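Local coordinates for protein 1H-3-hydroxy-4-oxoquinoline 2,4-dioxygenase (Pseudomonas putida, PDB 3IBT) that catalyses the cofactor-independent, ring-cleaving dioxygenation of 3-hydroxy-1H-quinolin-4-one by O2 to N-formylanthranilate and carbon monoxide, using an alpha/beta-hydrolase fold, at residues S28-D33 / R183-N188; G128-L133 / N188-G193; Q2-N7 / D82-R87; T23-S28 / L78-A83; E155-A160 / S247-V252. All coordinates share one frame; numbering follows the deposited sequence.

Contact 1 (S28-D33 / R183-N188)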
# COMPACT_ATOMS: atom_id res chain seq x y z
N SER A 28 -3.67 2.51 1.27
CA SER A 28 -2.35 3.17 1.36
C SER A 28 -1.20 2.43 2.16
O SER A 28 -1.35 1.32 2.65
CB SER A 28 -2.56 4.56 1.94
OG SER A 28 -2.41 4.48 3.34
N GLY A 29 -0.04 3.08 2.28
CA GLY A 29 0.97 2.61 3.22
C GLY A 29 0.71 3.20 4.58
O GLY A 29 -0.32 3.87 4.79
N TRP A 30 1.62 2.92 5.53
CA TRP A 30 1.57 3.48 6.88
C TRP A 30 1.82 4.96 6.78
O TRP A 30 2.57 5.39 5.89
CB TRP A 30 2.67 2.89 7.77
CG TRP A 30 2.44 1.46 8.12
CD1 TRP A 30 2.79 0.36 7.39
CD2 TRP A 30 1.79 0.97 9.31
NE1 TRP A 30 2.39 -0.79 8.05
CE2 TRP A 30 1.79 -0.45 9.23
CE3 TRP A 30 1.23 1.59 10.45
CZ2 TRP A 30 1.24 -1.26 10.24
CZ3 TRP A 30 0.67 0.79 11.44
CH2 TRP A 30 0.68 -0.62 11.33
N CYS A 31 1.19 5.74 7.65
CA CYS A 31 1.42 7.17 7.63
C CYS A 31 1.04 7.84 6.32
O CYS A 31 1.68 8.83 5.91
CB CYS A 31 2.88 7.44 7.92
SG CYS A 31 3.24 7.11 9.62
N GLN A 32 0.04 7.26 5.66
CA GLN A 32 -0.55 7.82 4.44
C GLN A 32 -2.07 7.85 4.50
O GLN A 32 -2.74 7.26 5.40
CB GLN A 32 -0.16 7.04 3.20
CG GLN A 32 1.05 7.52 2.54
CD GLN A 32 1.70 6.38 1.77
OE1 GLN A 32 1.43 5.22 2.07
NE2 GLN A 32 2.53 6.70 0.76
N ASP A 33 -2.62 8.50 3.48
CA ASP A 33 -4.01 8.73 3.44
C ASP A 33 -4.74 8.30 2.18
O ASP A 33 -4.11 7.84 1.23
CB ASP A 33 -4.27 10.17 3.71
CG ASP A 33 -5.53 10.32 4.39
OD1 ASP A 33 -5.99 9.22 4.80
OD2 ASP A 33 -6.07 11.45 4.52
N ARG A 183 8.37 -0.48 13.44
CA ARG A 183 8.35 -1.73 14.15
C ARG A 183 7.65 -2.76 13.29
O ARG A 183 8.07 -3.92 13.17
CB ARG A 183 7.55 -1.62 15.42
CG ARG A 183 8.10 -0.79 16.53
CD ARG A 183 7.33 -1.22 17.74
NE ARG A 183 6.02 -1.77 17.32
CZ ARG A 183 4.84 -1.21 17.63
NH1 ARG A 183 4.78 -0.07 18.38
NH2 ARG A 183 3.72 -1.80 17.20
N GLU A 184 6.55 -2.32 12.70
CA GLU A 184 5.73 -3.27 12.01
C GLU A 184 6.30 -3.75 10.72
O GLU A 184 6.28 -4.94 10.47
CB GLU A 184 4.33 -2.74 11.81
CG GLU A 184 3.62 -2.66 13.13
CD GLU A 184 3.70 -3.97 13.87
OE1 GLU A 184 3.55 -5.04 13.24
OE2 GLU A 184 3.94 -3.92 15.10
N ILE A 185 6.81 -2.81 9.93
CA ILE A 185 7.41 -3.16 8.65
C ILE A 185 8.60 -4.06 8.92
O ILE A 185 8.76 -5.16 8.30
CB ILE A 185 7.86 -1.89 7.87
CG1 ILE A 185 6.67 -0.99 7.50
CG2 ILE A 185 8.68 -2.29 6.61
CD1 ILE A 185 7.05 0.41 7.01
N GLU A 186 9.41 -3.60 9.88
CA GLU A 186 10.55 -4.34 10.36
C GLU A 186 10.08 -5.72 10.73
O GLU A 186 10.53 -6.68 10.15
CB GLU A 186 11.22 -3.66 11.55
CG GLU A 186 12.76 -3.75 11.51
CD GLU A 186 13.47 -3.23 12.79
OE1 GLU A 186 12.81 -2.98 13.84
OE2 GLU A 186 14.73 -3.12 12.75
N ALA A 187 9.14 -5.84 11.65
CA ALA A 187 8.61 -7.17 12.01
C ALA A 187 8.30 -8.11 10.79
O ALA A 187 8.73 -9.30 10.77
CB ALA A 187 7.40 -7.03 12.90
N ASN A 188 7.62 -7.59 9.76
CA ASN A 188 7.19 -8.41 8.64
C ASN A 188 8.37 -8.95 7.84
O ASN A 188 8.41 -10.12 7.47
CB ASN A 188 6.26 -7.63 7.72
CG ASN A 188 5.01 -7.16 8.41
OD1 ASN A 188 4.28 -7.95 8.96
ND2 ASN A 188 4.76 -5.86 8.38
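Trp30 meets Glu184 and Ile185 through van der Waals contact alone, an example of a loop fitted to a helix by one large ring. CZ2 of Trp30 lies 3.8 Å from CB of Glu184, and CH2 of Trp30 is 4.0 Å from CG of the same glutamate. The glutamate meets the ring obliquely, indole and carboxylate planes 38° apart. At the pyrrole part of the indole, CD1 of Trp30 comes within 4.1 Å of CG1 of Ile185. That ethyl branch lies anti to the carbonyl carbon of Ile185 (chi1 -64°), which brings its end nearer the ring than the CB direction suggests.

Charge is kept apart from this apolar surface. A bend at chi2 (-51°) carries the carboxylate of Glu184 away from the indole to a salt bridge in which NH2 of Arg183 stands 3.0 Å from OE2 of Glu184. The oxygen uses its anti lone pair and lies close to the guanidinium plane; Asp67 is a second acidic partner of Arg183.

Backbone shape sets up the ring: a type II turn runs from Gly29 to Gln32, with Trp30 at its second position. Trp30, Cys31 and Gln32 probably bind substrate, so the turn would form part of the pocket wall. The loop follows strand 23-27, Trp30 also touches Leu73 of helix 70-83, and Ile185 of helix 175-192 extends the packing to Phe129 and Leu133 of helix 127-135.

Contact 2 (G128-L133 / N188-G193)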
# COMPACT_ATOMS: atom_id res chain seq x y z
N GLY A 128 20.82 -0.54 3.56
CA GLY A 128 20.24 0.82 3.72
C GLY A 128 18.89 0.87 4.42
O GLY A 128 18.71 1.59 5.40
N PHE A 129 17.95 0.09 3.89
CA PHE A 129 16.61 -0.08 4.39
C PHE A 129 16.53 -0.46 5.88
O PHE A 129 15.90 0.24 6.69
CB PHE A 129 15.94 -1.13 3.54
CG PHE A 129 14.52 -1.34 3.84
CD1 PHE A 129 13.59 -0.33 3.60
CD2 PHE A 129 14.09 -2.56 4.33
CE1 PHE A 129 12.25 -0.51 3.87
CE2 PHE A 129 12.74 -2.78 4.60
CZ PHE A 129 11.81 -1.76 4.35
N TRP A 130 17.17 -1.56 6.25
CA TRP A 130 17.22 -1.98 7.64
C TRP A 130 17.66 -0.88 8.57
O TRP A 130 17.21 -0.81 9.70
CB TRP A 130 18.21 -3.11 7.78
CG TRP A 130 17.76 -4.32 7.14
CD1 TRP A 130 18.27 -4.91 6.04
CD2 TRP A 130 16.68 -5.11 7.56
NE1 TRP A 130 17.57 -6.05 5.75
CE2 TRP A 130 16.58 -6.19 6.67
CE3 TRP A 130 15.77 -5.02 8.62
CZ2 TRP A 130 15.63 -7.17 6.81
CZ3 TRP A 130 14.82 -5.99 8.75
CH2 TRP A 130 14.75 -7.06 7.86
N GLN A 131 18.59 -0.05 8.11
CA GLN A 131 19.02 1.07 8.92
C GLN A 131 17.91 2.07 9.15
O GLN A 131 17.65 2.47 10.27
CB GLN A 131 20.22 1.77 8.31
CG GLN A 131 20.96 2.65 9.32
CD GLN A 131 22.32 3.09 8.82
OE1 GLN A 131 22.50 3.33 7.62
NE2 GLN A 131 23.29 3.17 9.73
N GLN A 132 17.25 2.46 8.06
CA GLN A 132 16.23 3.50 8.11
C GLN A 132 15.05 3.04 8.94
O GLN A 132 14.35 3.86 9.55
CB GLN A 132 15.76 3.86 6.72
CG GLN A 132 16.85 4.08 5.68
CD GLN A 132 16.25 4.52 4.36
OE1 GLN A 132 16.10 3.73 3.43
NE2 GLN A 132 15.84 5.79 4.29
N LEU A 133 14.82 1.73 8.97
CA LEU A 133 13.83 1.19 9.86
C LEU A 133 14.26 1.36 11.33
O LEU A 133 13.42 1.55 12.23
CB LEU A 133 13.53 -0.25 9.52
CG LEU A 133 12.85 -0.38 8.16
CD1 LEU A 133 12.67 -1.84 7.90
CD2 LEU A 133 11.51 0.35 8.08
N ASN A 188 7.62 -7.59 9.76
CA ASN A 188 7.19 -8.41 8.64
C ASN A 188 8.37 -8.95 7.84
O ASN A 188 8.41 -10.12 7.47
CB ASN A 188 6.26 -7.63 7.72
CG ASN A 188 5.01 -7.16 8.41
OD1 ASN A 188 4.28 -7.95 8.96
ND2 ASN A 188 4.76 -5.86 8.38
N TYR A 189 9.35 -8.10 7.60
CA TYR A 189 10.53 -8.60 6.92
C TYR A 189 11.20 -9.76 7.64
O TYR A 189 11.61 -10.73 6.99
CB TYR A 189 11.52 -7.49 6.65
CG TYR A 189 11.12 -6.71 5.44
CD1 TYR A 189 10.27 -5.64 5.55
CD2 TYR A 189 11.56 -7.09 4.17
CE1 TYR A 189 9.89 -4.94 4.45
CE2 TYR A 189 11.19 -6.38 3.07
CZ TYR A 189 10.34 -5.30 3.23
OH TYR A 189 9.93 -4.60 2.14
N ARG A 190 11.22 -9.67 8.97
CA ARG A 190 11.84 -10.66 9.87
C ARG A 190 11.06 -11.93 9.88
O ARG A 190 11.60 -12.98 10.09
CB ARG A 190 11.84 -10.13 11.30
CG ARG A 190 12.59 -8.84 11.47
CD ARG A 190 13.93 -8.99 12.24
NE ARG A 190 14.43 -7.67 12.64
CZ ARG A 190 13.84 -6.87 13.55
NH1 ARG A 190 12.70 -7.22 14.22
NH2 ARG A 190 14.39 -5.69 13.81
N THR A 191 9.75 -11.82 9.68
CA THR A 191 8.91 -13.00 9.65
C THR A 191 9.06 -13.77 8.33
O THR A 191 9.27 -14.98 8.33
CB THR A 191 7.46 -12.58 9.92
OG1 THR A 191 7.43 -11.97 11.21
CG2 THR A 191 6.47 -13.77 9.86
N TRP A 192 8.99 -13.04 7.22
CA TRP A 192 8.78 -13.64 5.91
C TRP A 192 10.03 -13.62 5.09
O TRP A 192 10.17 -14.39 4.11
CB TRP A 192 7.71 -12.87 5.18
CG TRP A 192 6.38 -12.91 5.88
CD1 TRP A 192 5.82 -11.91 6.60
CD2 TRP A 192 5.48 -14.02 5.95
NE1 TRP A 192 4.61 -12.34 7.13
CE2 TRP A 192 4.38 -13.63 6.74
CE3 TRP A 192 5.50 -15.32 5.40
CZ2 TRP A 192 3.30 -14.46 7.00
CZ3 TRP A 192 4.42 -16.16 5.66
CH2 TRP A 192 3.34 -15.72 6.46
N GLY A 193 10.96 -12.75 5.50
CA GLY A 193 12.22 -12.58 4.79
C GLY A 193 12.00 -11.44 3.81
O GLY A 193 12.72 -10.45 3.87
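The nearest CA atoms are those of Trp130 and Tyr189, 9.4 Å apart, while the axes of the short segments 128-133 and 188-192 approach only to 13.0 Å at 132° between their directions. Aromatic side chains bridge so wide a spacing. Phe129 and Tyr189 form a T-shaped pair, the edge of the phenylalanine directed at a face of the tyrosine, with ring planes at 66°. CE2 of Phe129 stands over the rim of that face, 3.6 Å from CE1 of Tyr189. Phe129 gets there with CG anti to its own nitrogen (chi1 -175°), and CG of Leu133 sits over the centre of one face of its ring.

Both helices belong to the helical cap, which the chain forms between strands 115-119 and 207-212; no strand occurs in the chain between the two segments. Phe129 lies about 6 Å, side chain to side chain, from Trp153, a probable substrate-binding residue.

Trp130 approaches the root of the tyrosine, its CH2 reaching 3.5 Å from CB of Tyr189. Farther out, NE of Arg190 passes 4.3 Å from CZ3 of Trp130, but the arginine's salt bridge is with Glu186. The hydroxyl of Tyr189 is hydrogen-bonded to the carbonyl oxygen of Leu122, which ties down the far end of the ring, and Trp99 makes a further edge-to-face contact with it.

Contact 3 (Q2-N7 / D82-R87)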
# COMPACT_ATOMS: atom_id res chain seq x y z
N GLN A 2 -17.40 9.92 4.63
CA GLN A 2 -17.99 8.62 5.05
C GLN A 2 -17.13 7.76 5.97
O GLN A 2 -15.97 7.50 5.66
CB GLN A 2 -18.33 7.78 3.84
CG GLN A 2 -19.11 8.51 2.79
CD GLN A 2 -19.64 7.51 1.80
OE1 GLN A 2 -19.03 7.38 0.66
NE2 GLN A 2 -20.74 6.77 2.21
N SER A 3 -17.71 7.29 7.07
CA SER A 3 -16.90 6.61 8.09
C SER A 3 -17.59 5.51 8.88
O SER A 3 -17.87 5.71 10.05
CB SER A 3 -16.31 7.64 9.05
OG SER A 3 -17.25 8.67 9.30
N LEU A 4 -17.86 4.36 8.27
CA LEU A 4 -18.21 3.15 9.02
C LEU A 4 -17.02 2.71 9.87
O LEU A 4 -15.85 2.83 9.44
CB LEU A 4 -18.62 2.01 8.06
CG LEU A 4 -18.87 0.57 8.57
CD1 LEU A 4 -20.40 0.25 8.66
CD2 LEU A 4 -18.18 -0.43 7.59
N ASN A 5 -17.31 2.21 11.07
CA ASN A 5 -16.27 1.74 12.01
C ASN A 5 -16.28 0.21 12.17
O ASN A 5 -17.34 -0.45 12.06
CB ASN A 5 -16.43 2.37 13.39
CG ASN A 5 -17.21 1.51 14.33
OD1 ASN A 5 -18.42 1.34 14.16
ND2 ASN A 5 -16.53 0.90 15.30
N VAL A 6 -15.11 -0.34 12.49
CA VAL A 6 -14.92 -1.78 12.47
C VAL A 6 -14.09 -2.17 13.67
O VAL A 6 -13.33 -1.35 14.22
CB VAL A 6 -14.23 -2.26 11.12
CG1 VAL A 6 -15.23 -2.24 9.97
CG2 VAL A 6 -13.03 -1.40 10.77
N ASN A 7 -14.24 -3.43 14.09
CA ASN A 7 -13.36 -4.01 15.09
C ASN A 7 -13.13 -3.04 16.25
O ASN A 7 -14.09 -2.51 16.82
CB ASN A 7 -12.04 -4.39 14.41
CG ASN A 7 -11.53 -5.70 14.90
OD1 ASN A 7 -11.08 -5.72 16.17
ND2 ASN A 7 -11.66 -6.82 13.99
N ASP A 82 -17.51 -7.12 5.07
CA ASP A 82 -18.65 -7.76 5.73
C ASP A 82 -19.67 -6.70 6.15
O ASP A 82 -20.83 -6.79 5.75
CB ASP A 82 -18.14 -8.60 6.92
CG ASP A 82 -19.23 -8.94 7.98
OD1 ASP A 82 -20.22 -8.15 8.21
OD2 ASP A 82 -19.08 -10.03 8.63
N ALA A 83 -19.22 -5.71 6.92
CA ALA A 83 -20.08 -4.68 7.50
C ALA A 83 -20.94 -3.95 6.45
O ALA A 83 -22.11 -3.59 6.74
CB ALA A 83 -19.25 -3.68 8.27
N LYS A 84 -20.35 -3.75 5.26
CA LYS A 84 -21.03 -3.14 4.10
C LYS A 84 -21.64 -4.16 3.13
O LYS A 84 -22.37 -3.79 2.22
CB LYS A 84 -20.09 -2.20 3.34
CG LYS A 84 -19.73 -0.92 4.11
CD LYS A 84 -19.47 0.22 3.15
CE LYS A 84 -20.79 0.62 2.46
NZ LYS A 84 -20.62 1.19 1.08
N GLY A 85 -21.34 -5.45 3.34
CA GLY A 85 -21.95 -6.53 2.56
C GLY A 85 -21.42 -6.64 1.14
O GLY A 85 -22.19 -6.51 0.18
N ILE A 86 -20.12 -6.91 1.01
CA ILE A 86 -19.50 -6.87 -0.29
C ILE A 86 -18.83 -8.19 -0.63
O ILE A 86 -17.65 -8.35 -0.34
CB ILE A 86 -18.41 -5.77 -0.35
CG1 ILE A 86 -18.79 -4.54 0.48
CG2 ILE A 86 -18.06 -5.45 -1.82
CD1 ILE A 86 -17.69 -3.46 0.57
N ARG A 87 -19.54 -9.12 -1.27
CA ARG A 87 -18.92 -10.40 -1.71
C ARG A 87 -17.84 -10.29 -2.83
O ARG A 87 -16.77 -10.91 -2.72
CB ARG A 87 -19.96 -11.50 -2.02
CG ARG A 87 -20.23 -12.49 -0.85
CD ARG A 87 -21.67 -13.08 -0.92
NE ARG A 87 -22.69 -12.23 -0.24
CZ ARG A 87 -24.00 -12.53 -0.12
NH1 ARG A 87 -24.84 -11.67 0.51
NH2 ARG A 87 -24.51 -13.68 -0.62
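Leu4 reaches across to Ala83 and Lys84, and its side chain illustrates how one branched residue can seat an N-terminal segment on the end of a helix. From CB, which is directed at segment 82-87, the chain runs out with CG anti to the nitrogen of Leu4 (chi1 172°). This extension takes the fork toward the helix: CG of Leu4 is already 4.3 Å from CB of Ala83. The two methyls then divide the work. CD1 of Leu4 stays at 4.1 Å from CB of Ala83, whereas CD2 of Leu4 closes to 3.5 Å from that same CB. CD2 of Leu4 also touches the lysine, at 3.8 Å from CG of Lys84, and so lies against two consecutive residues.

Lys84 offers only its aliphatic root to the leucine. The chain bends at chi3 (69°), and its NZ forms a salt bridge with Glu15. Immediately beyond, Gly85 leaves the helical conformation with positive phi in a Schellman motif; N of Gly85 is 2.8 Å from O of Asp82. The turn follows directly on the residues that Leu4 touches.

The contact is at the surface, away from the annotated sites. Segment 2-7 includes the short strand 5-6, outermost in the sheet and antiparallel to strand 9-16, on which Val6 touches Met11; Val6 also packs against Ala79 and Phe80, so this edge strand leans on the last turns of helix 70-83.

Contact 4 (T23-S28 / L78-A83)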
# COMPACT_ATOMS: atom_id res chain seq x y z
N THR A 23 -16.26 -3.54 -7.45
CA THR A 23 -15.71 -2.85 -6.29
C THR A 23 -14.20 -3.06 -6.17
O THR A 23 -13.69 -4.19 -6.35
CB THR A 23 -16.45 -3.21 -5.00
OG1 THR A 23 -17.86 -2.99 -5.20
CG2 THR A 23 -15.97 -2.35 -3.83
N LEU A 24 -13.51 -1.95 -5.90
CA LEU A 24 -12.06 -1.85 -5.96
C LEU A 24 -11.61 -1.02 -4.78
O LEU A 24 -12.03 0.13 -4.65
CB LEU A 24 -11.66 -1.13 -7.23
CG LEU A 24 -10.32 -1.50 -7.87
CD1 LEU A 24 -10.06 -0.60 -9.08
CD2 LEU A 24 -9.20 -1.38 -6.91
N PHE A 25 -10.78 -1.59 -3.93
CA PHE A 25 -10.28 -0.86 -2.77
C PHE A 25 -8.93 -0.23 -3.06
O PHE A 25 -8.01 -0.92 -3.59
CB PHE A 25 -10.11 -1.81 -1.58
CG PHE A 25 -11.36 -2.04 -0.80
CD1 PHE A 25 -12.16 -3.14 -1.08
CD2 PHE A 25 -11.73 -1.18 0.23
CE1 PHE A 25 -13.35 -3.39 -0.34
CE2 PHE A 25 -12.92 -1.39 0.99
CZ PHE A 25 -13.74 -2.50 0.71
N LEU A 26 -8.80 1.05 -2.71
CA LEU A 26 -7.49 1.69 -2.80
C LEU A 26 -6.87 1.89 -1.43
O LEU A 26 -7.28 2.80 -0.71
CB LEU A 26 -7.59 3.00 -3.59
CG LEU A 26 -7.77 2.97 -5.11
CD1 LEU A 26 -7.25 4.28 -5.71
CD2 LEU A 26 -7.06 1.80 -5.78
N LEU A 27 -5.88 1.05 -1.07
CA LEU A 27 -5.28 0.98 0.30
C LEU A 27 -3.88 1.53 0.39
O LEU A 27 -2.96 1.04 -0.28
CB LEU A 27 -5.20 -0.48 0.78
CG LEU A 27 -6.43 -1.37 0.71
CD1 LEU A 27 -6.06 -2.88 0.86
CD2 LEU A 27 -7.45 -0.91 1.75
N SER A 28 -3.67 2.51 1.27
CA SER A 28 -2.35 3.17 1.36
C SER A 28 -1.20 2.43 2.16
O SER A 28 -1.35 1.32 2.65
CB SER A 28 -2.56 4.56 1.94
OG SER A 28 -2.41 4.48 3.34
N LEU A 78 -11.37 -6.73 6.91
CA LEU A 78 -12.27 -7.89 6.81
C LEU A 78 -13.65 -7.61 7.48
O LEU A 78 -14.71 -8.08 7.03
CB LEU A 78 -11.61 -9.11 7.43
CG LEU A 78 -10.46 -9.77 6.67
CD1 LEU A 78 -9.89 -10.86 7.55
CD2 LEU A 78 -10.89 -10.36 5.36
N ALA A 79 -13.60 -6.83 8.54
CA ALA A 79 -14.77 -6.34 9.20
C ALA A 79 -15.41 -5.20 8.36
O ALA A 79 -16.51 -4.70 8.68
CB ALA A 79 -14.39 -5.87 10.58
N PHE A 80 -14.71 -4.79 7.28
CA PHE A 80 -15.21 -3.75 6.37
C PHE A 80 -16.12 -4.36 5.32
O PHE A 80 -17.33 -4.18 5.39
CB PHE A 80 -14.06 -2.99 5.70
CG PHE A 80 -14.22 -1.52 5.78
CD1 PHE A 80 -14.14 -0.87 7.02
CD2 PHE A 80 -14.47 -0.77 4.63
CE1 PHE A 80 -14.30 0.50 7.12
CE2 PHE A 80 -14.62 0.61 4.71
CZ PHE A 80 -14.54 1.24 5.97
N ILE A 81 -15.52 -5.10 4.38
CA ILE A 81 -16.22 -5.92 3.38
C ILE A 81 -17.56 -6.56 3.86
O ILE A 81 -18.57 -6.55 3.13
CB ILE A 81 -15.27 -7.03 2.76
CG1 ILE A 81 -15.07 -8.23 3.71
CG2 ILE A 81 -13.88 -6.45 2.27
CD1 ILE A 81 -16.16 -9.34 3.65
N ASP A 82 -17.51 -7.12 5.07
CA ASP A 82 -18.65 -7.76 5.73
C ASP A 82 -19.67 -6.70 6.15
O ASP A 82 -20.83 -6.79 5.75
CB ASP A 82 -18.14 -8.60 6.92
CG ASP A 82 -19.23 -8.94 7.98
OD1 ASP A 82 -20.22 -8.15 8.21
OD2 ASP A 82 -19.08 -10.03 8.63
N ALA A 83 -19.22 -5.71 6.92
CA ALA A 83 -20.08 -4.68 7.50
C ALA A 83 -20.94 -3.95 6.45
O ALA A 83 -22.11 -3.59 6.74
CB ALA A 83 -19.25 -3.68 8.27
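Phe25 projects from strand 23-27 toward helix 70-83 and meets Phe80 and Ile81 with the two sides of its ring rim. The inner part is the more enclosed. CD2 of Phe80 lies near the plane of the Phe25 ring, at its edge, 4.0 Å from CE2 of Phe25. Both phenylalanines are buried, and other rings surround them: Phe80 makes an edge-to-face pair with Tyr13, and Phe25 meets the ring of Phe89.

The looser side is that of Ile81, which is partly exposed. It contributes about as much surface as Phe80, but through one methyl. Its CG2 stands 4.1 Å from CE1 of Phe25, while CG1 falls between the nitrogen and the carbonyl carbon of Ile81 (chi1 77°), and the rest of that branch leads away from the ring.

Strand 23-27 lies between the parallel strands 49-53 and 89-94, and helix 70-83 makes the beta-alpha-beta crossover that joins those two, passing over the strand in the middle. With CA of Phe25 9.9 Å from CA of Ile81, large side chains fill the layer between helix and sheet. Across this interface the helix and strand meet through apolar contact, with no hydrogen bond between the two segments.

Contact 5 (E155-A160 / S247-V252); sequences ETTDNA and SLENPV
Glu249 presents its carboxylate to Thr157, whose methyl approaches obliquely, beyond OE2 and about midway between the carboxylate plane and its normal. CG2 of Thr157 lies 3.3 Å from OE2 of Glu249, merely resting against that outer oxygen. The two carboxylate oxygens have polar partners elsewhere, OE1 with the backbone N of Thr243 and OE2 with that of Arg242. In a second flat group, the carboxylate of Glu155, both donors of Thr156, OG1 and the main-chain N, come to OE2 from the same face, and the other oxygen is salt-bridged to Arg242.

A fully stretched side chain, chi1 -166° and straight beyond CG, carries the carboxylate of Glu249 to the 155-160 loop. Asn159 lays its amide end beside the backbone of Glu249, where CA of Asn159 and CA of Glu249 are 6.7 Å apart. Thr157 OG1 bonds the carbonyl oxygen of Ala154, and its methyl is the branch that faces Glu249.

The contact joins the loop between helices 142-154 and 160-169, in which Asn159 is the N-cap of the latter, to the break between helices 246-249 and 251-261. Arg242 and Thr243 directly precede His244, the probable proton donor and acceptor. The two backbone N-H groups would favour a charged Glu249, a chemistry consistent with fixing the chain beside that histidine.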
# COMPACT_ATOMS: atom_id res chain seq x y z
N GLU A 155 13.47 11.45 -4.61
CA GLU A 155 14.51 11.65 -5.63
C GLU A 155 14.52 13.08 -6.18
O GLU A 155 14.35 14.00 -5.41
CB GLU A 155 14.39 10.62 -6.72
CG GLU A 155 15.76 10.25 -7.25
CD GLU A 155 15.93 10.55 -8.72
OE1 GLU A 155 16.85 9.97 -9.34
OE2 GLU A 155 15.13 11.33 -9.29
N THR A 156 14.70 13.27 -7.48
CA THR A 156 14.83 14.61 -8.09
C THR A 156 13.55 15.21 -8.65
O THR A 156 13.61 15.92 -9.65
CB THR A 156 15.76 14.58 -9.34
OG1 THR A 156 16.55 13.40 -9.34
CG2 THR A 156 16.67 15.85 -9.42
N THR A 157 12.39 14.94 -8.07
CA THR A 157 11.20 15.45 -8.73
C THR A 157 10.88 16.86 -8.41
O THR A 157 11.16 17.35 -7.32
CB THR A 157 9.93 14.68 -8.48
OG1 THR A 157 10.15 13.87 -7.35
CG2 THR A 157 9.54 13.84 -9.73
N ASP A 158 10.27 17.47 -9.41
CA ASP A 158 9.66 18.77 -9.32
C ASP A 158 8.15 18.56 -9.03
O ASP A 158 7.41 19.54 -8.87
CB ASP A 158 9.89 19.50 -10.66
CG ASP A 158 9.39 18.69 -11.89
OD1 ASP A 158 9.13 17.44 -11.79
OD2 ASP A 158 9.24 19.31 -12.98
N ASN A 159 7.71 17.29 -8.94
CA ASN A 159 6.27 16.99 -8.85
C ASN A 159 5.47 17.59 -7.65
O ASN A 159 5.55 17.11 -6.49
CB ASN A 159 6.00 15.50 -9.01
CG ASN A 159 4.50 15.20 -9.25
OD1 ASN A 159 4.10 14.67 -10.29
ND2 ASN A 159 3.69 15.52 -8.26
N ALA A 160 4.67 18.62 -7.98
CA ALA A 160 3.91 19.40 -7.01
C ALA A 160 3.22 18.49 -6.00
O ALA A 160 3.36 18.70 -4.79
CB ALA A 160 2.91 20.27 -7.71
N SER A 247 1.17 6.44 -7.94
CA SER A 247 -0.22 6.88 -7.97
C SER A 247 -0.32 8.40 -7.95
O SER A 247 -1.33 8.94 -8.34
CB SER A 247 -0.93 6.31 -6.78
OG SER A 247 -0.19 6.65 -5.61
N LEU A 248 0.73 9.07 -7.50
CA LEU A 248 0.74 10.52 -7.44
C LEU A 248 1.50 11.04 -8.61
O LEU A 248 1.00 11.90 -9.32
CB LEU A 248 1.45 10.99 -6.17
CG LEU A 248 0.70 10.94 -4.86
CD1 LEU A 248 1.64 11.39 -3.73
CD2 LEU A 248 -0.54 11.82 -4.91
N GLU A 249 2.71 10.51 -8.82
CA GLU A 249 3.56 10.93 -9.93
C GLU A 249 2.98 10.60 -11.35
O GLU A 249 3.13 11.38 -12.32
CB GLU A 249 4.96 10.36 -9.78
CG GLU A 249 5.95 11.03 -10.70
CD GLU A 249 7.36 10.40 -10.64
OE1 GLU A 249 7.47 9.22 -10.16
OE2 GLU A 249 8.35 11.09 -11.06
N ASN A 250 2.36 9.44 -11.49
CA ASN A 250 1.92 9.04 -12.80
C ASN A 250 0.54 8.43 -12.79
O ASN A 250 0.38 7.27 -13.18
CB ASN A 250 2.92 8.11 -13.44
CG ASN A 250 4.13 8.85 -14.03
OD1 ASN A 250 4.00 9.82 -14.79
ND2 ASN A 250 5.33 8.38 -13.66
N PRO A 251 -0.48 9.22 -12.40
CA PRO A 251 -1.79 8.61 -12.26
C PRO A 251 -2.30 8.04 -13.59
O PRO A 251 -2.88 6.97 -13.55
CB PRO A 251 -2.69 9.76 -11.77
CG PRO A 251 -1.95 11.00 -12.12
CD PRO A 251 -0.49 10.67 -12.12
N VAL A 252 -2.05 8.69 -14.74
CA VAL A 252 -2.57 8.17 -16.01
C VAL A 252 -2.02 6.79 -16.25
O VAL A 252 -2.75 5.87 -16.66
CB VAL A 252 -2.25 9.07 -17.22
CG1 VAL A 252 -2.50 8.34 -18.54
CG2 VAL A 252 -3.08 10.33 -17.16

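In the fold
The five contacts sample the sheet, the helix packed on it and the helical cap. Contacts 3 and 4, with centres 7 Å apart, share Asp82 and Ala83 on helix 70-83 and join it to strands 5-6 and 23-27 of one sheet. Contact 1 begins where strand 23-27 ends, sharing Ser28 with contact 4, and holds probable substrate-binding residues where this loop meets cap helix 175-192. Contact 2, 11 Å away between centres, continues along that helix, and Ile185 touches Phe129 between them. Along the chain contacts 3 and 4 close before contacts 2 and 5 open, while contact 1 crosses all the others. Contact 5, about 21 Å from contact 1 between centres, joins the cap to the C-terminal helices.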